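PDB 5JOZ: Non-reducing end alpha-L-arabinofuranosidase BoGH43B from Bacteroides ovatus, which cleaves terminal non-reducing alpha-L-arabinofuranosyl residues from the side branches of xyloglucan, turning its S units into X units as part of xyloglucan breakdown. Local coordinates for residues A[19-24]-A[243-248]; A[7-12]-A[270-275]; A[312-317]-A[341-346]. All blocks are in the same frame, centred on the assembly; numbering follows the deposited sequence.

Interaction 1: residues A[19-24]-A[243-248]; sequences ICRVGD and QLKDGS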
loop_
_atom_site.group_PDB
_atom_site.type_symbol
_atom_site.label_atom_id
_atom_site.label_comp_id
_atom_site.label_asym_id
_atom_site.label_seq_id
_atom_site.Cartn_x
_atom_site.Cartn_y
_atom_site.Cartn_z
ATOM N N ILE A 19 0.251 11.989 6.771
ATOM C CA ILE A 19 0.480 13.215 5.985
ATOM C C ILE A 19 1.271 14.266 6.755
ATOM O O ILE A 19 1.200 14.319 7.968
ATOM C CB ILE A 19 -0.867 13.846 5.545
ATOM C CG1 ILE A 19 -0.655 14.892 4.449
ATOM C CG2 ILE A 19 -1.627 14.464 6.723
ATOM C CD1 ILE A 19 -1.891 15.112 3.606
ATOM N N CYS A 20 2.011 15.108 6.035
ATOM C CA CYS A 20 2.546 16.342 6.606
ATOM C C CYS A 20 2.626 17.417 5.548
ATOM O O CYS A 20 2.825 17.129 4.366
ATOM C CB CYS A 20 3.917 16.131 7.266
ATOM S SG CYS A 20 5.300 15.962 6.122
ATOM N N ARG A 21 2.457 18.658 5.992
ATOM C CA ARG A 21 2.558 19.832 5.143
ATOM C C ARG A 21 3.842 20.564 5.490
ATOM O O ARG A 21 4.110 20.851 6.655
ATOM C CB ARG A 21 1.367 20.757 5.361
ATOM C CG ARG A 21 1.314 21.919 4.387
ATOM C CD ARG A 21 0.153 22.847 4.699
ATOM N NE ARG A 21 0.307 23.485 6.000
ATOM C CZ ARG A 21 1.157 24.472 6.272
ATOM N NH1 ARG A 21 1.207 24.968 7.506
ATOM N NH2 ARG A 21 1.970 24.967 5.337
ATOM N N VAL A 22 4.625 20.853 4.457
ATOM C CA VAL A 22 5.854 21.620 4.565
ATOM C C VAL A 22 5.708 22.800 3.596
ATOM O O VAL A 22 5.944 22.645 2.399
ATOM C CB VAL A 22 7.064 20.744 4.183
ATOM C CG1 VAL A 22 8.360 21.544 4.292
ATOM C CG2 VAL A 22 7.107 19.480 5.042
ATOM N N GLY A 23 5.279 23.959 4.102
ATOM C CA GLY A 23 5.041 25.124 3.249
ATOM C C GLY A 23 3.882 24.843 2.305
ATOM O O GLY A 23 2.823 24.433 2.757
ATOM N N ASP A 24 4.088 25.040 1.000
ATOM C CA ASP A 24 3.067 24.726 -0.020
ATOM C C ASP A 24 3.003 23.238 -0.424
ATOM O O ASP A 24 2.114 22.845 -1.191
ATOM C CB ASP A 24 3.269 25.586 -1.282
ATOM C CG ASP A 24 3.076 27.079 -1.019
ATOM O OD1 ASP A 24 2.073 27.458 -0.379
ATOM O OD2 ASP A 24 3.930 27.879 -1.464
ATOM N N GLN A 243 -3.197 20.776 8.717
ATOM C CA GLN A 243 -3.761 22.119 8.699
ATOM C C GLN A 243 -3.145 22.914 7.548
ATOM O O GLN A 243 -1.938 22.856 7.326
ATOM C CB GLN A 243 -3.522 22.835 10.034
ATOM C CG GLN A 243 -4.349 24.106 10.170
ATOM C CD GLN A 243 -4.019 24.955 11.402
ATOM O OE1 GLN A 243 -2.899 24.957 11.893
ATOM N NE2 GLN A 243 -5.010 25.705 11.882
ATOM N N LEU A 244 -3.986 23.672 6.848
ATOM C CA LEU A 244 -3.556 24.537 5.746
ATOM C C LEU A 244 -3.184 25.936 6.243
ATOM O O LEU A 244 -3.533 26.324 7.354
ATOM C CB LEU A 244 -4.679 24.671 4.717
ATOM C CG LEU A 244 -5.341 23.389 4.241
ATOM C CD1 LEU A 244 -6.416 23.674 3.200
ATOM C CD2 LEU A 244 -4.301 22.461 3.671
ATOM N N LYS A 245 -2.522 26.696 5.381
ATOM C CA LYS A 245 -2.153 28.094 5.651
ATOM C C LYS A 245 -3.341 29.033 5.906
ATOM O O LYS A 245 -3.188 30.015 6.616
ATOM C CB LYS A 245 -1.319 28.656 4.507
ATOM C CG LYS A 245 0.037 27.989 4.362
ATOM C CD LYS A 245 0.828 28.599 3.215
ATOM C CE LYS A 245 2.320 28.354 3.384
ATOM N NZ LYS A 245 3.117 29.138 2.402
ATOM N N ASP A 246 -4.509 28.730 5.339
ATOM C CA ASP A 246 -5.740 29.468 5.666
ATOM C C ASP A 246 -6.363 29.051 7.008
ATOM O O ASP A 246 -7.463 29.487 7.329
ATOM C CB ASP A 246 -6.785 29.352 4.529
ATOM C CG ASP A 246 -7.622 28.063 4.591
ATOM O OD1 ASP A 246 -7.132 27.031 5.097
ATOM O OD2 ASP A 246 -8.784 28.086 4.126
ATOM N N GLY A 247 -5.698 28.185 7.767
ATOM C CA GLY A 247 -6.209 27.755 9.066
ATOM C C GLY A 247 -7.175 26.569 9.088
ATOM O O GLY A 247 -7.410 26.009 10.156
ATOM N N SER A 248 -7.710 26.168 7.933
ATOM C CA SER A 248 -8.667 25.068 7.852
ATOM C C SER A 248 -7.983 23.698 7.953
ATOM O O SER A 248 -6.774 23.556 7.725
ATOM C CB SER A 248 -9.513 25.158 6.565
ATOM O OG SER A 248 -8.726 24.921 5.401
#
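Arg21 reaches from the first blade of the five-bladed beta-propeller, the fold of family 43 glycoside hydrolases, to the backbone of Gln243 at the start of a hairpin turn in the last blade. Arg21 NE donates to Gln243 O over 2.7 Å; the donor sits in the plane of that carbonyl, although the oxygen is tilted a little out of the guanidinium plane. The side chain runs straight from the strand and then bends at chi3 (64°), which puts NE on the Gln243 carbonyl while NH2 meets Gly23 O at 2.8 Å, this time within the guanidinium plane. Two carbonyls, one from each segment, thus fix the rotation of the group.

Lys245 crosses Arg21 at about a right angle, its CG lying over one guanidinium face, 3.7 Å from NH2. Its chain stays extended beyond CG, and NZ ends 3.4 Å from Asp24 OD1 in a long, weak salt bridge. The carboxylate probably offsets some of the mutual repulsion of the two cations. All this happens near the surface, whereas Leu244 is buried, packing on Phe26 of the first blade and on Trp250 of its own.

The turn that presents these partners largely satisfies itself. Leu244 to Gly247 form a type I beta turn, with Gly247 N bonded to Leu244 O, and Leu244 N finds Ser248 O just beyond it. Gln243 NE2 donates a hydrogen bond to Gly247 O from above the plane of that carbonyl. Asp246 OD2 is taken up by Asn299 ND2. Asp246 OD1 accepts twice: from Ser248 N at 3.0 Å, which makes an Asx turn and comes from above the carboxylate plane, and from Ser248 OG at 2.7 Å on the syn lone pair.

Interaction 2: residues A[7-12]-A[270-275]; sequences NPIITG and TFLAPV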
loop_
_atom_site.group_PDB
_atom_site.type_symbol
_atom_site.label_atom_id
_atom_site.label_comp_id
_atom_site.label_asym_id
_atom_site.label_seq_id
_atom_site.Cartn_x
_atom_site.Cartn_y
_atom_site.Cartn_z
ATOM N N ASN A 7 -13.589 11.175 -3.990
ATOM C CA ASN A 7 -12.850 10.168 -3.238
ATOM C C ASN A 7 -12.950 8.806 -3.966
ATOM O O ASN A 7 -13.925 8.563 -4.683
ATOM C CB ASN A 7 -13.395 10.020 -1.804
ATOM C CG ASN A 7 -12.678 10.909 -0.783
ATOM O OD1 ASN A 7 -11.450 11.005 -0.765
ATOM N ND2 ASN A 7 -13.454 11.538 0.096
ATOM N N PRO A 8 -11.973 7.914 -3.786
ATOM C CA PRO A 8 -10.767 8.148 -2.970
ATOM C C PRO A 8 -9.717 8.958 -3.703
ATOM O O PRO A 8 -9.735 9.015 -4.924
ATOM C CB PRO A 8 -10.224 6.735 -2.705
ATOM C CG PRO A 8 -11.190 5.785 -3.335
ATOM C CD PRO A 8 -12.029 6.542 -4.311
ATOM N N ILE A 9 -8.790 9.548 -2.951
ATOM C CA ILE A 9 -7.721 10.373 -3.541
ATOM C C ILE A 9 -6.514 9.555 -4.022
ATOM O O ILE A 9 -5.838 9.948 -4.972
ATOM C CB ILE A 9 -7.285 11.532 -2.608
ATOM C CG1 ILE A 9 -6.945 11.042 -1.197
ATOM C CG2 ILE A 9 -8.380 12.593 -2.535
ATOM C CD1 ILE A 9 -5.918 11.896 -0.518
ATOM N N ILE A 10 -6.249 8.413 -3.391
ATOM C CA ILE A 10 -5.219 7.497 -3.871
ATOM C C ILE A 10 -5.785 6.088 -3.821
ATOM O O ILE A 10 -6.166 5.602 -2.756
ATOM C CB ILE A 10 -3.903 7.578 -3.052
ATOM C CG1 ILE A 10 -3.575 9.034 -2.664
ATOM C CG2 ILE A 10 -2.768 6.968 -3.863
ATOM C CD1 ILE A 10 -2.327 9.203 -1.814
ATOM N N THR A 11 -5.818 5.437 -4.981
ATOM C CA THR A 11 -6.495 4.149 -5.161
ATOM C C THR A 11 -5.507 3.009 -5.170
ATOM O O THR A 11 -4.309 3.239 -5.204
ATOM C CB THR A 11 -7.284 4.133 -6.488
ATOM O OG1 THR A 11 -6.411 4.456 -7.562
ATOM C CG2 THR A 11 -8.390 5.152 -6.448
ATOM N N GLY A 12 -6.012 1.776 -5.150
ATOM C CA GLY A 12 -5.157 0.589 -5.027
ATOM C C GLY A 12 -4.623 0.503 -3.607
ATOM O O GLY A 12 -4.923 1.364 -2.771
ATOM N N THR A 270 -6.846 5.348 0.216
ATOM C CA THR A 270 -6.692 6.588 0.959
ATOM C C THR A 270 -7.748 7.608 0.561
ATOM O O THR A 270 -7.958 7.864 -0.611
ATOM C CB THR A 270 -5.291 7.176 0.743
ATOM O OG1 THR A 270 -4.320 6.294 1.309
ATOM C CG2 THR A 270 -5.144 8.544 1.410
ATOM N N PHE A 271 -8.358 8.219 1.569
ATOM C CA PHE A 271 -9.479 9.130 1.422
ATOM C C PHE A 271 -9.126 10.487 2.029
ATOM O O PHE A 271 -8.174 10.609 2.811
ATOM C CB PHE A 271 -10.714 8.552 2.124
ATOM C CG PHE A 271 -11.238 7.287 1.491
ATOM C CD1 PHE A 271 -10.610 6.070 1.711
ATOM C CD2 PHE A 271 -12.357 7.320 0.665
ATOM C CE1 PHE A 271 -11.083 4.906 1.121
ATOM C CE2 PHE A 271 -12.839 6.167 0.071
ATOM C CZ PHE A 271 -12.204 4.952 0.302
ATOM N N LEU A 272 -9.918 11.492 1.669
ATOM C CA LEU A 272 -9.731 12.877 2.114
ATOM C C LEU A 272 -11.066 13.421 2.594
ATOM O O LEU A 272 -12.073 13.285 1.888
ATOM C CB LEU A 272 -9.224 13.729 0.947
ATOM C CG LEU A 272 -8.892 15.204 1.211
ATOM C CD1 LEU A 272 -7.778 15.330 2.250
ATOM C CD2 LEU A 272 -8.469 15.859 -0.090
ATOM N N ALA A 273 -11.091 14.022 3.783
ATOM C CA ALA A 273 -12.316 14.643 4.288
ATOM C C ALA A 273 -12.038 15.943 5.055
ATOM O O ALA A 273 -11.043 16.031 5.768
ATOM C CB ALA A 273 -13.079 13.656 5.160
ATOM N N PRO A 274 -12.923 16.950 4.912
ATOM C CA PRO A 274 -12.779 18.179 5.666
ATOM C C PRO A 274 -13.182 17.962 7.122
ATOM O O PRO A 274 -14.141 17.246 7.398
ATOM C CB PRO A 274 -13.754 19.129 4.970
ATOM C CG PRO A 274 -14.849 18.236 4.483
ATOM C CD PRO A 274 -14.208 16.913 4.179
ATOM N N VAL A 275 -12.419 18.568 8.028
ATOM C CA VAL A 275 -12.627 18.460 9.467
ATOM C C VAL A 275 -13.065 19.826 9.978
ATOM O O VAL A 275 -12.425 20.831 9.699
ATOM C CB VAL A 275 -11.318 18.034 10.171
ATOM C CG1 VAL A 275 -11.471 18.036 11.691
ATOM C CG2 VAL A 275 -10.889 16.664 9.675
#
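Asn7 lays its amide along the backbone of Leu272 and pairs with both polar atoms of that residue. Its CB starts 3.8 Å from CD2 of the Phe271 ring. Beyond CG the two branches part: OD1 accepts from Leu272 N at 2.9 Å, and ND2 donates to Leu272 O at 2.9 Å along a nearly straight bond (170°) within the amide plane. ND2 also serves Gln292 O. Replacing Asn7 by a leucine would probably leave Leu272 N and O, both in a buried part of the contact, without these mates.

A cis peptide leads into Pro8, whose CB sits over one face of the Phe271 ring, 4.0 Å from the centroid, as a CH-pi contact. Ile9 and Ile10 then both face Thr270 in a classic beta bulge: their two N-H groups share Thr270 O through weak bonds, and Thr270 N returns a firmer one to Ile10 O (3.1 Å). Ile9 CG2 rests on Leu272 CB at 3.8 Å. Thr270 OG1 is hydrogen-bonded to Asn14 O, and the Thr270 side chain lies about 8 Å from that of Asp16, the inferred proton acceptor.

Loop 7-12 packs against the first half of strand 269-277, which runs next to strand 249-256 in the last propeller blade, while Thr11 OG1 bonds Ala366 O of the C-terminal domain.

Interaction 3: residues A[312-317]-A[341-346]; sequences DDFDQE and GSLRLK. With CA (calcium ion), chain C.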
loop_
_atom_site.group_PDB
_atom_site.type_symbol
_atom_site.label_atom_id
_atom_site.label_comp_id
_atom_site.label_asym_id
_atom_site.label_seq_id
_atom_site.Cartn_x
_atom_site.Cartn_y
_atom_site.Cartn_z
ATOM N N ASP A 312 4.539 1.356 -20.359
ATOM C CA ASP A 312 5.951 1.387 -19.960
ATOM C C ASP A 312 6.737 0.567 -20.990
ATOM O O ASP A 312 6.592 -0.666 -21.077
ATOM C CB ASP A 312 6.123 0.828 -18.542
ATOM C CG ASP A 312 7.529 1.062 -17.958
ATOM O OD1 ASP A 312 8.500 1.245 -18.712
ATOM O OD2 ASP A 312 7.658 1.025 -16.708
ATOM N N ASP A 313 7.550 1.261 -21.780
ATOM C CA ASP A 313 8.344 0.632 -22.842
ATOM C C ASP A 313 9.624 -0.040 -22.316
ATOM O O ASP A 313 10.334 -0.681 -23.091
ATOM C CB ASP A 313 8.743 1.675 -23.912
ATOM C CG ASP A 313 7.605 2.055 -24.840
ATOM O OD1 ASP A 313 7.035 1.156 -25.498
ATOM O OD2 ASP A 313 7.309 3.266 -24.948
ATOM N N PHE A 314 9.955 0.123 -21.034
ATOM C CA PHE A 314 11.183 -0.465 -20.471
ATOM C C PHE A 314 12.398 -0.077 -21.320
ATOM O O PHE A 314 13.218 -0.922 -21.697
ATOM C CB PHE A 314 11.062 -2.000 -20.368
ATOM C CG PHE A 314 9.898 -2.477 -19.535
ATOM C CD1 PHE A 314 9.783 -2.099 -18.190
ATOM C CD2 PHE A 314 8.945 -3.335 -20.072
ATOM C CE1 PHE A 314 8.725 -2.545 -17.409
ATOM C CE2 PHE A 314 7.885 -3.792 -19.288
ATOM C CZ PHE A 314 7.775 -3.395 -17.959
ATOM N N ASP A 315 12.493 1.209 -21.634
ATOM C CA ASP A 315 13.498 1.712 -22.575
ATOM C C ASP A 315 14.372 2.808 -21.948
ATOM O O ASP A 315 14.838 3.708 -22.644
ATOM C CB ASP A 315 12.814 2.193 -23.870
ATOM C CG ASP A 315 11.792 3.313 -23.635
ATOM O OD1 ASP A 315 11.524 3.663 -22.466
ATOM O OD2 ASP A 315 11.252 3.840 -24.636
ATOM N N GLN A 316 14.560 2.724 -20.630
ATOM C CA GLN A 316 15.535 3.528 -19.886
ATOM C C GLN A 316 16.139 2.664 -18.776
ATOM O O GLN A 316 15.532 1.662 -18.360
ATOM C CB GLN A 316 14.867 4.777 -19.299
ATOM C CG GLN A 316 13.670 4.476 -18.406
ATOM C CD GLN A 316 13.018 5.716 -17.818
ATOM O OE1 GLN A 316 12.851 5.824 -16.597
ATOM N NE2 GLN A 316 12.639 6.658 -18.682
ATOM N N GLU A 317 17.314 3.058 -18.284
ATOM C CA GLU A 317 18.015 2.303 -17.225
ATOM C C GLU A 317 17.262 2.255 -15.876
ATOM O O GLU A 317 17.428 1.298 -15.105
ATOM C CB GLU A 317 19.439 2.851 -17.015
ATOM N N GLY A 341 15.736 -1.919 -23.964
ATOM C CA GLY A 341 14.384 -1.832 -24.519
ATOM C C GLY A 341 13.451 -2.902 -23.996
ATOM O O GLY A 341 12.254 -2.880 -24.302
ATOM N N SER A 342 13.978 -3.829 -23.197
ATOM C CA SER A 342 13.154 -4.853 -22.579
ATOM C C SER A 342 13.453 -4.955 -21.093
ATOM O O SER A 342 14.590 -4.720 -20.674
ATOM C CB SER A 342 13.408 -6.206 -23.237
ATOM O OG SER A 342 12.815 -6.264 -24.507
ATOM N N LEU A 343 12.439 -5.311 -20.301
ATOM C CA LEU A 343 12.690 -5.807 -18.944
ATOM C C LEU A 343 12.932 -7.310 -19.026
ATOM O O LEU A 343 12.020 -8.069 -19.381
ATOM C CB LEU A 343 11.522 -5.520 -18.004
ATOM C CG LEU A 343 11.689 -6.090 -16.588
ATOM C CD1 LEU A 343 12.887 -5.535 -15.823
ATOM C CD2 LEU A 343 10.408 -5.841 -15.831
ATOM N N ARG A 344 14.156 -7.726 -18.705
ATOM C CA ARG A 344 14.534 -9.137 -18.686
ATOM C C ARG A 344 14.307 -9.707 -17.293
ATOM O O ARG A 344 14.918 -9.253 -16.322
ATOM C CB ARG A 344 15.997 -9.294 -19.077
ATOM C CG ARG A 344 16.506 -10.726 -19.052
ATOM C CD ARG A 344 17.698 -10.943 -19.974
ATOM N NE ARG A 344 17.313 -10.932 -21.391
ATOM C CZ ARG A 344 18.161 -11.044 -22.408
ATOM N NH1 ARG A 344 19.466 -11.171 -22.201
ATOM N NH2 ARG A 344 17.703 -11.026 -23.654
ATOM N N LEU A 345 13.433 -10.705 -17.213
ATOM C CA LEU A 345 13.116 -11.403 -15.967
ATOM C C LEU A 345 13.684 -12.817 -16.035
ATOM O O LEU A 345 13.381 -13.572 -16.960
ATOM C CB LEU A 345 11.594 -11.427 -15.769
ATOM C CG LEU A 345 11.082 -11.451 -14.331
ATOM C CD1 LEU A 345 11.588 -10.256 -13.543
ATOM C CD2 LEU A 345 9.563 -11.496 -14.342
ATOM N N LYS A 346 14.559 -13.142 -15.087
ATOM C CA LYS A 346 15.154 -14.477 -14.978
ATOM C C LYS A 346 14.460 -15.252 -13.856
ATOM O O LYS A 346 14.664 -14.978 -12.673
ATOM C CB LYS A 346 16.639 -14.388 -14.655
ATOM C CG LYS A 346 17.505 -13.730 -15.703
ATOM C CD LYS A 346 18.961 -14.123 -15.480
ATOM C CE LYS A 346 19.871 -13.672 -16.612
ATOM N NZ LYS A 346 20.156 -12.216 -16.555
HETATM CA CA CA C . 10.354 -1.805 -25.155
HETATM O O HOH W 1 8.371 -0.938 -26.191
HETATM O O HOH W 2 15.852 -1.073 -21.331
HETATM O O HOH W 3 11.688 -0.189 -26.373
#
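Leu343 packs its side chain on the face of the Phe314 ring beside a calcium site of the C-terminal concanavalin A-like domain, a beta-sandwich. Leu343 CB stands almost directly above the middle of the Phe314 ring, 3.8 Å from the centroid and 12° off its normal, so this is a CH-pi contact over the face. One branch of the leucine continues across the ring, CD2 coming to 4.0 Å from CE1. The Leu343 chi1 of 176°, which sets CG opposite the backbone N, carries that branch out over the ring. The opposite face of the ring has Asp312 O above it, displaced toward the rim, and so the aromatic group is held between a backbone carbonyl and an aliphatic chain. Met483 and Phe498 add further apolar neighbours.

The backbone here is bent sharply, Phe314 being in a left-handed conformation. Asp312 OD1 accepts from Phe314 N at 3.0 Å, an Asx turn that probably helps to hold the bend from which Asp313 offers its carbonyl to the metal.

Calcium joins the two segments where no direct hydrogen bond does. It binds Asp313 O and Gly341 O (2.3 Å for the latter), two waters, and O and OD1 of Asp499. Asp313 O and Gly341 O, 3.2 Å apart, would probably repel each other without the cation they share. The Asp313 carboxylate works in the second shell, its OD1 accepting from one of the metal-bound waters. A further water bridges the two segments: it donates to Phe314 O at 2.7 Å and accepts from Gly341 N at 2.8 Å.

Interactions 1 and 2 belong to the propeller and both involve its last blade: the first uses the turn between strands 234-243 and 249-256, the second strand 269-277. Their centres are about 17 Å apart and their nearest atoms about 6 Å. Along the chain, interaction 1 is nested inside the loop closed by interaction 2, so both bring the beginning of the catalytic domain against its end, which probably helps to close the ring of blades. Interaction 3 follows later, in the C-terminal beta-sandwich, its centre about 39 Å from that of interaction 1 and about 33 Å from that of interaction 2. It ties together parts of that second domain, away from the annotated catalytic residues.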